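Local coordinates for probable zinc protease PqqL (Escherichia coli, PDB 6OFS), which probably cleaves peptide bonds in the periplasm as a zinc-dependent metalloendopeptidase of the M16 family, at residues W35-T40 with S388-T393; A53-H58 with G136-E141; M79-G84 with Q111-I116. All blocks are in the same frame, centred on the assembly; numbering follows the deposited sequence.

Contact 1. Residues W35-T40 with S388-T393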
ATOM      1  N   TRP A  35       1.071  18.265 -30.968  1.00 45.59           N
ATOM      2  CA  TRP A  35       0.763  17.021 -31.672  1.00 43.90           C
ATOM      3  C   TRP A  35      -0.687  16.924 -32.123  1.00 46.35           C
ATOM      4  O   TRP A  35      -1.594  17.141 -31.324  1.00 46.62           O
ATOM      5  CB  TRP A  35       1.072  15.807 -30.792  1.00 41.76           C
ATOM      6  CG  TRP A  35       2.522  15.521 -30.564  1.00 42.03           C
ATOM      7  CD1 TRP A  35       3.571  16.382 -30.702  1.00 44.80           C
ATOM      8  CD2 TRP A  35       3.066  14.299 -30.069  1.00 41.54           C
ATOM      9  NE1 TRP A  35       4.742  15.765 -30.345  1.00 43.66           N
ATOM     10  CE2 TRP A  35       4.468  14.470 -29.981  1.00 45.44           C
ATOM     11  CE3 TRP A  35       2.512  13.046 -29.739  1.00 42.12           C
ATOM     12  CZ2 TRP A  35       5.322  13.447 -29.524  1.00 44.41           C
ATOM     13  CZ3 TRP A  35       3.356  12.029 -29.313  1.00 42.86           C
ATOM     14  CH2 TRP A  35       4.740  12.232 -29.204  1.00 43.63           C
ATOM     15  N   LEU A  36      -0.903  16.567 -33.390  1.00 41.77           N
ATOM     16  CA  LEU A  36      -2.225  16.293 -33.925  1.00 41.39           C
ATOM     17  C   LEU A  36      -2.295  14.803 -34.107  1.00 44.99           C
ATOM     18  O   LEU A  36      -1.556  14.226 -34.896  1.00 45.09           O
ATOM     19  CB  LEU A  36      -2.515  17.006 -35.243  1.00 42.07           C
ATOM     20  CG  LEU A  36      -3.916  16.735 -35.821  1.00 46.74           C
ATOM     21  CD1 LEU A  36      -5.020  17.246 -34.891  1.00 46.54           C
ATOM     22  CD2 LEU A  36      -4.046  17.288 -37.234  1.00 48.11           C
ATOM     23  N   GLN A  37      -3.150  14.175 -33.334  1.00 42.34           N
ATOM     24  CA  GLN A  37      -3.323  12.737 -33.332  1.00 41.57           C
ATOM     25  C   GLN A  37      -4.663  12.387 -33.969  1.00 45.81           C
ATOM     26  O   GLN A  37      -5.696  12.916 -33.567  1.00 44.82           O
ATOM     27  CB  GLN A  37      -3.196  12.234 -31.887  1.00 42.44           C
ATOM     28  CG  GLN A  37      -3.514  10.762 -31.673  1.00 52.64           C
ATOM     29  CD  GLN A  37      -3.683  10.466 -30.213  1.00 59.05           C
ATOM     30  OE1 GLN A  37      -4.536  11.051 -29.543  1.00 55.19           O
ATOM     31  NE2 GLN A  37      -2.874   9.551 -29.689  1.00 45.61           N
ATOM     32  N   ILE A  38      -4.608  11.560 -35.023  1.00 43.81           N
ATOM     33  CA  ILE A  38      -5.733  11.025 -35.806  1.00 43.88           C
ATOM     34  C   ILE A  38      -5.871   9.596 -35.283  1.00 46.23           C
ATOM     35  O   ILE A  38      -4.916   8.826 -35.390  1.00 44.93           O
ATOM     36  CB  ILE A  38      -5.401  11.002 -37.340  1.00 47.34           C
ATOM     37  CG1 ILE A  38      -4.713  12.325 -37.838  1.00 48.10           C
ATOM     38  CG2 ILE A  38      -6.619  10.612 -38.196  1.00 47.58           C
ATOM     39  CD1 ILE A  38      -5.494  13.600 -37.852  1.00 55.38           C
ATOM     40  N   HIS A  39      -7.036   9.237 -34.722  1.00 42.50           N
ATOM     41  CA  HIS A  39      -7.261   7.909 -34.127  1.00 41.65           C
ATOM     42  C   HIS A  39      -7.506   6.802 -35.171  1.00 47.81           C
ATOM     43  O   HIS A  39      -8.336   5.907 -34.965  1.00 47.70           O
ATOM     44  CB  HIS A  39      -8.385   7.985 -33.089  1.00 41.64           C
ATOM     45  CG  HIS A  39      -8.050   8.865 -31.926  1.00 44.44           C
ATOM     46  ND1 HIS A  39      -7.627   8.335 -30.719  1.00 45.25           N
ATOM     47  CD2 HIS A  39      -8.077  10.217 -31.827  1.00 46.08           C
ATOM     48  CE1 HIS A  39      -7.410   9.373 -29.929  1.00 44.68           C
ATOM     49  NE2 HIS A  39      -7.669  10.527 -30.553  1.00 45.53           N
ATOM     50  N   THR A  40      -6.747   6.854 -36.281  1.00 45.03           N
ATOM     51  CA  THR A  40      -6.833   5.922 -37.403  1.00 44.54           C
ATOM     52  C   THR A  40      -5.437   5.665 -37.954  1.00 46.83           C
ATOM     53  O   THR A  40      -4.697   6.603 -38.227  1.00 45.03           O
ATOM     54  CB  THR A  40      -7.790   6.469 -38.490  1.00 51.55           C
ATOM     55  OG1 THR A  40      -9.105   6.614 -37.950  1.00 48.93           O
ATOM     56  CG2 THR A  40      -7.850   5.584 -39.711  1.00 51.42           C
ATOM     57  N   SER A 388      -2.421   7.449 -23.654  1.00 46.27           N
ATOM     58  CA  SER A 388      -3.614   7.545 -22.817  1.00 46.63           C
ATOM     59  C   SER A 388      -4.815   7.989 -23.658  1.00 50.15           C
ATOM     60  O   SER A 388      -5.929   7.488 -23.465  1.00 49.13           O
ATOM     61  CB  SER A 388      -3.382   8.551 -21.691  1.00 51.32           C
ATOM     62  OG  SER A 388      -2.398   8.063 -20.797  1.00 63.90           O
ATOM     63  N   SER A 389      -4.577   8.939 -24.579  1.00 46.59           N
ATOM     64  CA  SER A 389      -5.595   9.451 -25.482  1.00 47.20           C
ATOM     65  C   SER A 389      -6.058   8.314 -26.392  1.00 54.36           C
ATOM     66  O   SER A 389      -7.259   8.085 -26.548  1.00 55.23           O
ATOM     67  CB  SER A 389      -5.019  10.586 -26.321  1.00 49.91           C
ATOM     68  OG  SER A 389      -5.981  11.095 -27.228  1.00 57.33           O
ATOM     69  N   LEU A 390      -5.093   7.579 -26.953  1.00 51.32           N
ATOM     70  CA  LEU A 390      -5.344   6.481 -27.861  1.00 51.54           C
ATOM     71  C   LEU A 390      -6.168   5.360 -27.248  1.00 55.75           C
ATOM     72  O   LEU A 390      -7.215   4.994 -27.789  1.00 55.48           O
ATOM     73  CB  LEU A 390      -4.006   5.937 -28.381  1.00 51.67           C
ATOM     74  CG  LEU A 390      -4.084   4.995 -29.577  1.00 56.08           C
ATOM     75  CD1 LEU A 390      -4.530   5.734 -30.827  1.00 55.72           C
ATOM     76  CD2 LEU A 390      -2.752   4.303 -29.793  1.00 58.91           C
ATOM     77  N   ASN A 391      -5.684   4.823 -26.125  1.00 52.21           N
ATOM     78  CA  ASN A 391      -6.260   3.684 -25.436  1.00 51.62           C
ATOM     79  C   ASN A 391      -7.405   4.016 -24.490  1.00 56.27           C
ATOM     80  O   ASN A 391      -8.018   3.089 -23.939  1.00 55.62           O
ATOM     81  CB  ASN A 391      -5.150   2.937 -24.719  1.00 51.24           C
ATOM     82  CG  ASN A 391      -4.055   2.511 -25.667  1.00 73.09           C
ATOM     83  OD1 ASN A 391      -2.908   2.942 -25.560  1.00 65.60           O
ATOM     84  ND2 ASN A 391      -4.387   1.671 -26.637  1.00 66.54           N
ATOM     85  N   ASN A 392      -7.731   5.323 -24.341  1.00 54.06           N
ATOM     86  CA  ASN A 392      -8.790   5.837 -23.460  1.00 54.34           C
ATOM     87  C   ASN A 392      -8.549   5.399 -21.981  1.00 57.59           C
ATOM     88  O   ASN A 392      -9.441   4.866 -21.322  1.00 58.35           O
ATOM     89  CB  ASN A 392     -10.187   5.470 -24.015  1.00 57.22           C
ATOM     90  CG  ASN A 392     -11.350   6.217 -23.401  1.00 87.23           C
ATOM     91  OD1 ASN A 392     -11.286   7.423 -23.127  1.00 85.65           O
ATOM     92  ND2 ASN A 392     -12.454   5.513 -23.191  1.00 78.40           N
ATOM     93  N   THR A 393      -7.300   5.575 -21.498  1.00 52.75           N
ATOM     94  CA  THR A 393      -6.881   5.207 -20.141  1.00 51.96           C
ATOM     95  C   THR A 393      -6.470   6.459 -19.331  1.00 56.55           C
ATOM     96  O   THR A 393      -5.838   7.359 -19.892  1.00 55.84           O
ATOM     97  CB  THR A 393      -5.757   4.148 -20.140  1.00 53.64           C
ATOM     98  OG1 THR A 393      -4.583   4.659 -20.768  1.00 50.22           O
ATOM     99  CG2 THR A 393      -6.179   2.816 -20.733  1.00 52.52           C
TER
HETATM  100  O   HOH W   1      -8.618   5.748 -30.138  1.00 46.06           O
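Gln37, on strand 31-38, reaches across to Ser389 and Leu390 in the last turn of helix 378-391. Its CG lies anti to the backbone N (chi1 173°) and the chain stays extended, so that CB and CG carry the amide to the helix. CD then passes 3.8 Å from Ser389 OG. At the tip the two amide atoms part: OE1 accepts a hydrogen bond from Ser389 OG at 2.7 Å, the donor lying in the carbonyl plane at a C=O...donor angle of 147°. NE2 lies 4.0 Å from Leu390 CB and is hydrogen-bonded to Glu95 and to the carbonyl of Ala386, which fixes the amide's rotation. The same serine hydroxyl touches the edge of the His39 ring, 3.5 Å from CE1, and has a weak hydrogen bond with Thr200. That ring is held at both nitrogens: NE2 by the hydroxyl of Thr200 on the neighbouring strand, ND1 by a water 2.8 Å away that donates to Leu390 O. Trp35 and Gln37, with His39 just beyond the strand's end, thus face a later helix, 378-391, packed against a face of the mixed sheet that carries strand 31-38, in the M16 peptidase fold.

Contact 2. Residues A53-H58 with G136-E141. With ZN (zinc ion), chain B.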
ATOM      1  N   ALA A  53      -3.040   4.738 -45.502  1.00 40.97           N
ATOM      2  CA  ALA A  53      -2.909   5.541 -44.277  1.00 40.63           C
ATOM      3  C   ALA A  53      -1.542   6.231 -44.202  1.00 44.02           C
ATOM      4  O   ALA A  53      -1.475   7.439 -43.907  1.00 44.35           O
ATOM      5  CB  ALA A  53      -3.131   4.680 -43.047  1.00 41.02           C
ATOM      6  N   HIS A  54      -0.473   5.481 -44.548  1.00 38.00           N
ATOM      7  CA  HIS A  54       0.902   5.963 -44.559  1.00 37.83           C
ATOM      8  C   HIS A  54       1.152   6.883 -45.753  1.00 43.12           C
ATOM      9  O   HIS A  54       1.868   7.887 -45.610  1.00 43.79           O
ATOM     10  CB  HIS A  54       1.899   4.788 -44.487  1.00 38.12           C
ATOM     11  CG  HIS A  54       3.328   5.150 -44.774  1.00 41.14           C
ATOM     12  ND1 HIS A  54       3.958   4.737 -45.941  1.00 42.65           N
ATOM     13  CD2 HIS A  54       4.207   5.863 -44.038  1.00 42.67           C
ATOM     14  CE1 HIS A  54       5.196   5.188 -45.861  1.00 41.89           C
ATOM     15  NE2 HIS A  54       5.392   5.877 -44.739  1.00 42.37           N
ATOM     16  N   PHE A  55       0.541   6.578 -46.918  1.00 39.04           N
ATOM     17  CA  PHE A  55       0.698   7.434 -48.096  1.00 38.77           C
ATOM     18  C   PHE A  55       0.098   8.803 -47.769  1.00 41.31           C
ATOM     19  O   PHE A  55       0.724   9.819 -48.059  1.00 41.09           O
ATOM     20  CB  PHE A  55       0.041   6.809 -49.350  1.00 41.07           C
ATOM     21  CG  PHE A  55       0.607   7.209 -50.709  1.00 43.38           C
ATOM     22  CD1 PHE A  55       0.704   8.550 -51.082  1.00 45.94           C
ATOM     23  CD2 PHE A  55       0.970   6.238 -51.643  1.00 45.94           C
ATOM     24  CE1 PHE A  55       1.191   8.912 -52.341  1.00 46.81           C
ATOM     25  CE2 PHE A  55       1.461   6.602 -52.903  1.00 48.25           C
ATOM     26  CZ  PHE A  55       1.556   7.936 -53.247  1.00 46.58           C
ATOM     27  N   VAL A  56      -1.083   8.823 -47.111  1.00 38.12           N
ATOM     28  CA  VAL A  56      -1.780  10.044 -46.682  1.00 38.35           C
ATOM     29  C   VAL A  56      -0.874  10.873 -45.746  1.00 43.28           C
ATOM     30  O   VAL A  56      -0.706  12.067 -45.976  1.00 43.39           O
ATOM     31  CB  VAL A  56      -3.202   9.764 -46.097  1.00 40.97           C
ATOM     32  CG1 VAL A  56      -3.729  10.960 -45.294  1.00 39.95           C
ATOM     33  CG2 VAL A  56      -4.185   9.373 -47.205  1.00 40.59           C
ATOM     34  N   GLU A  57      -0.236  10.219 -44.759  1.00 40.87           N
ATOM     35  CA  GLU A  57       0.719  10.843 -43.831  1.00 41.17           C
ATOM     36  C   GLU A  57       1.787  11.636 -44.636  1.00 45.48           C
ATOM     37  O   GLU A  57       1.948  12.838 -44.420  1.00 44.36           O
ATOM     38  CB  GLU A  57       1.358   9.761 -42.938  1.00 42.10           C
ATOM     39  CG  GLU A  57       2.423  10.249 -41.977  1.00 52.37           C
ATOM     40  CD  GLU A  57       3.706   9.450 -42.048  1.00 68.21           C
ATOM     41  OE1 GLU A  57       4.708   9.982 -42.580  1.00 54.94           O
ATOM     42  OE2 GLU A  57       3.710   8.285 -41.588  1.00 72.18           O
ATOM     43  N   HIS A  58       2.443  10.970 -45.610  1.00 43.31           N
ATOM     44  CA  HIS A  58       3.441  11.592 -46.493  1.00 43.62           C
ATOM     45  C   HIS A  58       2.859  12.788 -47.289  1.00 48.04           C
ATOM     46  O   HIS A  58       3.493  13.840 -47.350  1.00 46.55           O
ATOM     47  CB  HIS A  58       4.010  10.546 -47.457  1.00 44.08           C
ATOM     48  CG  HIS A  58       5.130   9.735 -46.886  1.00 47.40           C
ATOM     49  ND1 HIS A  58       6.423   9.824 -47.394  1.00 48.90           N
ATOM     50  CD2 HIS A  58       5.120   8.841 -45.872  1.00 49.17           C
ATOM     51  CE1 HIS A  58       7.148   8.989 -46.671  1.00 48.29           C
ATOM     52  NE2 HIS A  58       6.413   8.382 -45.735  1.00 48.70           N
ATOM     53  N   GLY A 136       7.567   7.025 -55.408  1.00 41.69           N
ATOM     54  CA  GLY A 136       8.998   6.779 -55.457  1.00 40.84           C
ATOM     55  C   GLY A 136       9.646   6.964 -54.108  1.00 45.25           C
ATOM     56  O   GLY A 136      10.378   6.073 -53.670  1.00 46.61           O
ATOM     57  N   VAL A 137       9.351   8.097 -53.420  1.00 40.68           N
ATOM     58  CA  VAL A 137       9.869   8.409 -52.071  1.00 40.20           C
ATOM     59  C   VAL A 137       9.599   7.256 -51.098  1.00 47.69           C
ATOM     60  O   VAL A 137      10.543   6.724 -50.507  1.00 49.47           O
ATOM     61  CB  VAL A 137       9.357   9.773 -51.518  1.00 42.40           C
ATOM     62  CG1 VAL A 137       9.938  10.071 -50.131  1.00 40.95           C
ATOM     63  CG2 VAL A 137       9.668  10.915 -52.488  1.00 41.82           C
ATOM     64  N   ILE A 138       8.324   6.841 -50.985  1.00 44.70           N
ATOM     65  CA  ILE A 138       7.856   5.731 -50.145  1.00 44.13           C
ATOM     66  C   ILE A 138       8.540   4.407 -50.560  1.00 49.23           C
ATOM     67  O   ILE A 138       9.077   3.717 -49.687  1.00 49.22           O
ATOM     68  CB  ILE A 138       6.291   5.655 -50.150  1.00 46.89           C
ATOM     69  CG1 ILE A 138       5.653   6.875 -49.448  1.00 47.71           C
ATOM     70  CG2 ILE A 138       5.754   4.346 -49.573  1.00 46.38           C
ATOM     71  CD1 ILE A 138       4.141   7.152 -49.806  1.00 52.83           C
ATOM     72  N   THR A 139       8.540   4.074 -51.877  1.00 46.39           N
ATOM     73  CA  THR A 139       9.128   2.825 -52.412  1.00 46.47           C
ATOM     74  C   THR A 139      10.631   2.728 -52.104  1.00 51.93           C
ATOM     75  O   THR A 139      11.079   1.667 -51.649  1.00 52.68           O
ATOM     76  CB  THR A 139       8.801   2.624 -53.932  1.00 49.68           C
ATOM     77  OG1 THR A 139       7.381   2.505 -54.131  1.00 43.68           O
ATOM     78  CG2 THR A 139       9.490   1.396 -54.542  1.00 44.04           C
ATOM     79  N   GLU A 140      11.394   3.824 -52.309  1.00 48.05           N
ATOM     80  CA  GLU A 140      12.842   3.813 -52.056  1.00 48.07           C
ATOM     81  C   GLU A 140      13.173   3.650 -50.559  1.00 53.95           C
ATOM     82  O   GLU A 140      14.098   2.905 -50.236  1.00 53.13           O
ATOM     83  CB  GLU A 140      13.574   5.029 -52.693  1.00 49.32           C
ATOM     84  CG  GLU A 140      13.494   5.168 -54.217  1.00 54.83           C
ATOM     85  CD  GLU A 140      13.538   3.907 -55.076  1.00 76.11           C
ATOM     86  OE1 GLU A 140      12.609   3.724 -55.898  1.00 59.07           O
ATOM     87  OE2 GLU A 140      14.496   3.106 -54.932  1.00 60.69           O
ATOM     88  N   GLU A 141      12.397   4.311 -49.654  1.00 52.32           N
ATOM     89  CA  GLU A 141      12.549   4.208 -48.190  1.00 52.07           C
ATOM     90  C   GLU A 141      12.374   2.756 -47.758  1.00 56.58           C
ATOM     91  O   GLU A 141      13.214   2.229 -47.030  1.00 57.27           O
ATOM     92  CB  GLU A 141      11.501   5.060 -47.472  1.00 53.63           C
ATOM     93  CG  GLU A 141      11.844   6.529 -47.294  1.00 65.69           C
ATOM     94  CD  GLU A 141      10.760   7.359 -46.617  1.00 92.43           C
ATOM     95  OE1 GLU A 141       9.925   6.786 -45.878  1.00 94.82           O
ATOM     96  OE2 GLU A 141      10.751   8.594 -46.828  1.00 80.07           O
TER
HETATM   97 ZN    ZN B1001       7.237   7.176 -44.214  1.00 65.89          ZN
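His54 and His58, in the inverted zinc motif HXXEH of M16 peptidases, meet Ile138 and Glu141 of the helix 128-144. The two helical segments cross at 118° with their axes 11.1 Å apart, so side chains alone bridge them. Metal coordination comes first: His54 NE2 binds the zinc ion at 2.3 Å and His58 NE2 binds it at 2.1 Å. One helical turn separates these residues, which places both rings on the same side of the helix. Glu57, between them in the motif and the predicted proton acceptor, has its OE2 hydrogen-bonded to Thr91.

Apolar contacts centre on Ile138, whose atoms reach three different rings. CG1 sits over the middle of one face of the His58 ring, 3.7 Å from its centroid and 12° off the normal, a CH-pi contact. Ile138 CD1 makes a second one over a face of Phe55, offset toward the ring's rim and 3.6 Å from Phe55 CG. CG2 comes instead to the edge of His54, near CE1. A chi1 of -67° sets CG1 beside the backbone N and CG2 anti to it, which sends CG1 and CD1 to His58 and Phe55 and CG2 to His54. Val178 and Ile172 touch the same isoleucine.

Polar groups finish the account. His58 ND1 is hydrogen-bonded to Glu134, a predicted zinc ligand; here this carboxylate acts on the far nitrogen of a ligand ring, which fixes that ring's rotation and probably makes it a stronger donor to the metal. Glu141 approaches the edge of the same ring, with OE2 3.6 Å from His58 CE1. Its other oxygen, OE1, stops 3.2 Å from the zinc ion, longer than a normal coordination bond.

Contact 3. Residues M79-G84 with Q111-I116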
ATOM      1  N   MET A  79      10.792  29.517 -39.959  1.00 59.55           N
ATOM      2  CA  MET A  79      10.623  29.642 -38.511  1.00 59.18           C
ATOM      3  C   MET A  79      11.721  28.863 -37.772  1.00 63.25           C
ATOM      4  O   MET A  79      11.693  28.788 -36.539  1.00 62.92           O
ATOM      5  CB  MET A  79       9.229  29.155 -38.069  1.00 60.93           C
ATOM      6  CG  MET A  79       8.080  29.901 -38.706  1.00 64.73           C
ATOM      7  SD  MET A  79       6.481  29.291 -38.110  1.00 68.71           S
ATOM      8  CE  MET A  79       6.187  27.988 -39.299  1.00 65.36           C
ATOM      9  N   GLY A  80      12.666  28.305 -38.537  1.00 59.68           N
ATOM     10  CA  GLY A  80      13.784  27.506 -38.033  1.00 59.33           C
ATOM     11  C   GLY A  80      13.412  26.077 -37.669  1.00 64.23           C
ATOM     12  O   GLY A  80      14.104  25.445 -36.861  1.00 64.44           O
ATOM     13  N   LEU A  81      12.296  25.564 -38.249  1.00 59.41           N
ATOM     14  CA  LEU A  81      11.767  24.219 -38.001  1.00 57.20           C
ATOM     15  C   LEU A  81      12.084  23.310 -39.181  1.00 62.48           C
ATOM     16  O   LEU A  81      11.769  23.624 -40.329  1.00 63.07           O
ATOM     17  CB  LEU A  81      10.261  24.270 -37.691  1.00 56.40           C
ATOM     18  CG  LEU A  81       9.829  25.173 -36.506  1.00 59.61           C
ATOM     19  CD1 LEU A  81       8.346  25.052 -36.240  1.00 58.77           C
ATOM     20  CD2 LEU A  81      10.603  24.850 -35.225  1.00 59.51           C
ATOM     21  N   ARG A  82      12.778  22.216 -38.902  1.00 59.40           N
ATOM     22  CA  ARG A  82      13.260  21.289 -39.922  1.00 58.87           C
ATOM     23  C   ARG A  82      12.622  19.914 -39.775  1.00 61.52           C
ATOM     24  O   ARG A  82      12.504  19.402 -38.658  1.00 60.90           O
ATOM     25  CB  ARG A  82      14.793  21.191 -39.792  1.00 58.85           C
ATOM     26  CG  ARG A  82      15.534  20.699 -41.024  1.00 65.16           C
ATOM     27  CD  ARG A  82      17.030  20.859 -40.846  1.00 66.94           C
ATOM     28  NE  ARG A  82      17.453  22.257 -40.973  1.00 68.84           N
ATOM     29  CZ  ARG A  82      18.721  22.657 -41.035  1.00 76.26           C
ATOM     30  NH1 ARG A  82      19.009  23.946 -41.161  1.00 57.69           N
ATOM     31  NH2 ARG A  82      19.708  21.770 -40.981  1.00 62.25           N
ATOM     32  N   PHE A  83      12.225  19.310 -40.896  1.00 58.61           N
ATOM     33  CA  PHE A  83      11.655  17.976 -40.857  1.00 59.07           C
ATOM     34  C   PHE A  83      12.732  17.002 -40.417  1.00 63.45           C
ATOM     35  O   PHE A  83      13.853  17.027 -40.938  1.00 62.85           O
ATOM     36  CB  PHE A  83      11.043  17.549 -42.203  1.00 61.72           C
ATOM     37  CG  PHE A  83      10.141  16.340 -42.064  1.00 63.96           C
ATOM     38  CD1 PHE A  83       8.782  16.490 -41.819  1.00 67.32           C
ATOM     39  CD2 PHE A  83      10.662  15.049 -42.137  1.00 66.60           C
ATOM     40  CE1 PHE A  83       7.957  15.369 -41.657  1.00 68.12           C
ATOM     41  CE2 PHE A  83       9.839  13.932 -41.950  1.00 69.13           C
ATOM     42  CZ  PHE A  83       8.490  14.099 -41.724  1.00 66.91           C
ATOM     43  N   GLY A  84      12.389  16.194 -39.422  1.00 60.57           N
ATOM     44  CA  GLY A  84      13.291  15.208 -38.846  1.00 60.08           C
ATOM     45  C   GLY A  84      13.793  15.603 -37.477  1.00 63.76           C
ATOM     46  O   GLY A  84      13.972  14.729 -36.627  1.00 63.70           O
ATOM     47  N   GLN A 111       1.293  30.771 -34.072  1.00 59.41           N
ATOM     48  CA  GLN A 111       0.083  31.004 -34.850  1.00 58.37           C
ATOM     49  C   GLN A 111       0.138  30.341 -36.213  1.00 60.34           C
ATOM     50  O   GLN A 111      -0.810  29.653 -36.596  1.00 58.50           O
ATOM     51  CB  GLN A 111      -0.164  32.511 -34.993  1.00 60.46           C
ATOM     52  CG  GLN A 111      -1.641  32.869 -35.112  1.00 74.27           C
ATOM     53  CD  GLN A 111      -2.474  32.362 -33.957  1.00 91.18           C
ATOM     54  OE1 GLN A 111      -3.518  31.739 -34.161  1.00 87.89           O
ATOM     55  NE2 GLN A 111      -2.034  32.613 -32.719  1.00 78.24           N
ATOM     56  N   GLN A 112       1.252  30.551 -36.942  1.00 57.69           N
ATOM     57  CA  GLN A 112       1.485  29.983 -38.268  1.00 58.38           C
ATOM     58  C   GLN A 112       1.466  28.443 -38.217  1.00 61.92           C
ATOM     59  O   GLN A 112       0.900  27.808 -39.110  1.00 61.53           O
ATOM     60  CB  GLN A 112       2.812  30.519 -38.853  1.00 60.30           C
ATOM     61  CG  GLN A 112       3.175  29.930 -40.207  1.00 80.19           C
ATOM     62  CD  GLN A 112       3.305  30.959 -41.278  1.00106.35           C
ATOM     63  OE1 GLN A 112       4.322  31.655 -41.386  1.00105.76           O
ATOM     64  NE2 GLN A 112       2.288  31.048 -42.117  1.00 99.34           N
ATOM     65  N   VAL A 113       2.065  27.860 -37.160  1.00 57.72           N
ATOM     66  CA  VAL A 113       2.122  26.420 -36.951  1.00 56.63           C
ATOM     67  C   VAL A 113       0.719  25.871 -36.718  1.00 59.27           C
ATOM     68  O   VAL A 113       0.360  24.846 -37.312  1.00 59.41           O
ATOM     69  CB  VAL A 113       3.142  26.024 -35.861  1.00 60.66           C
ATOM     70  CG1 VAL A 113       3.021  24.548 -35.489  1.00 60.35           C
ATOM     71  CG2 VAL A 113       4.564  26.336 -36.315  1.00 60.44           C
ATOM     72  N   MET A 114      -0.095  26.593 -35.928  1.00 54.16           N
ATOM     73  CA  MET A 114      -1.494  26.233 -35.670  1.00 53.49           C
ATOM     74  C   MET A 114      -2.333  26.296 -36.953  1.00 56.29           C
ATOM     75  O   MET A 114      -3.249  25.493 -37.131  1.00 55.51           O
ATOM     76  CB  MET A 114      -2.108  27.157 -34.617  1.00 56.17           C
ATOM     77  CG  MET A 114      -1.774  26.767 -33.200  1.00 59.43           C
ATOM     78  SD  MET A 114      -2.043  25.024 -32.776  1.00 62.79           S
ATOM     79  CE  MET A 114      -3.791  24.896 -32.963  1.00 59.41           C
ATOM     80  N   ALA A 115      -2.005  27.248 -37.839  1.00 52.47           N
ATOM     81  CA  ALA A 115      -2.652  27.447 -39.129  1.00 52.47           C
ATOM     82  C   ALA A 115      -2.300  26.297 -40.070  1.00 58.09           C
ATOM     83  O   ALA A 115      -3.145  25.899 -40.879  1.00 58.92           O
ATOM     84  CB  ALA A 115      -2.221  28.776 -39.729  1.00 53.34           C
ATOM     85  N   ILE A 116      -1.063  25.741 -39.942  1.00 54.07           N
ATOM     86  CA  ILE A 116      -0.589  24.598 -40.737  1.00 53.44           C
ATOM     87  C   ILE A 116      -1.349  23.351 -40.295  1.00 56.36           C
ATOM     88  O   ILE A 116      -1.814  22.581 -41.140  1.00 55.68           O
ATOM     89  CB  ILE A 116       0.963  24.429 -40.661  1.00 56.39           C
ATOM     90  CG1 ILE A 116       1.689  25.486 -41.537  1.00 56.75           C
ATOM     91  CG2 ILE A 116       1.395  23.019 -41.059  1.00 57.46           C
ATOM     92  CD1 ILE A 116       3.121  25.921 -41.004  1.00 56.50           C
TER
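Met79 and Gln112 have the closest CA atoms of the two segments, yet these stand 9.1 Å apart, so the backbones do not touch and side chains span the whole distance. Residues 111-116 are regular helix, part of helix 107-122. Residues 79-84 form the loop that leaves helix 71-78: Gly80 takes positive phi (78°) and closes a Schellman motif, its bonds running back into the last helical turn. Past this helix end the chain heads for strand 87-91, and both Met79 and Leu81 start out toward helix 107-122.

Met79 does most of the reaching. Its CG and SD run out extended, then the chain bends at the last torsion (chi3 -89°), which turns CE in among the side chains of one helical face. CE lies 3.7 Å from Gln112 CG and 3.8 Å from Val113 CG2, and the same methyl comes within 4.1 Å of Ile116 CD1, one turn further along. The sulfur contributes as well, passing 3.9 Å from Gln112 CB. Leu81 adds a single approach, its CD1 4.0 Å from Val113 CG2, so that this valine methyl is met by both loop residues. Without the long thioether, as with an alanine here, Gln112 CG, Val113 CG2 and Ile116 CD1 would probably lose their common partner and a gap would open between loop and helix.

Around the contact, Leu81 and Val113 both rest on Val100 and Leu102 of strand 96-103, while Ile116 touches Val72 and Phe76 of helix 71-78. The loop and helix 107-122 therefore meet over the same part of the sheet, with helix 71-78 beside them. No hydrogen bond or salt bridge joins the two segments; even Gln112 takes part through its aliphatic CB and CG, and the association rests on shape and on removing apolar surface from water.

Contacts 1 and 2 draw on consecutive elements, strand 31-38 and helix 52-59, while contacts 2 and 3 use successive helices, 107-122 and 128-144. Contact 3 is nested in the loop closed by contact 2, and contact 2 in that closed by contact 1; the centres lie about 21 to 22 Å apart and none of the three touch. Contact 3 is the most buried and wholly apolar. Contacts 1 and 2 are partly buried: the first is polar and water-bridged, joining the sheet to a distant helix, whereas the second combines metal ligands with an aliphatic wedge. Strand 96-103 pairs with the strand of contact 1 and is covered by side chains of contact 3.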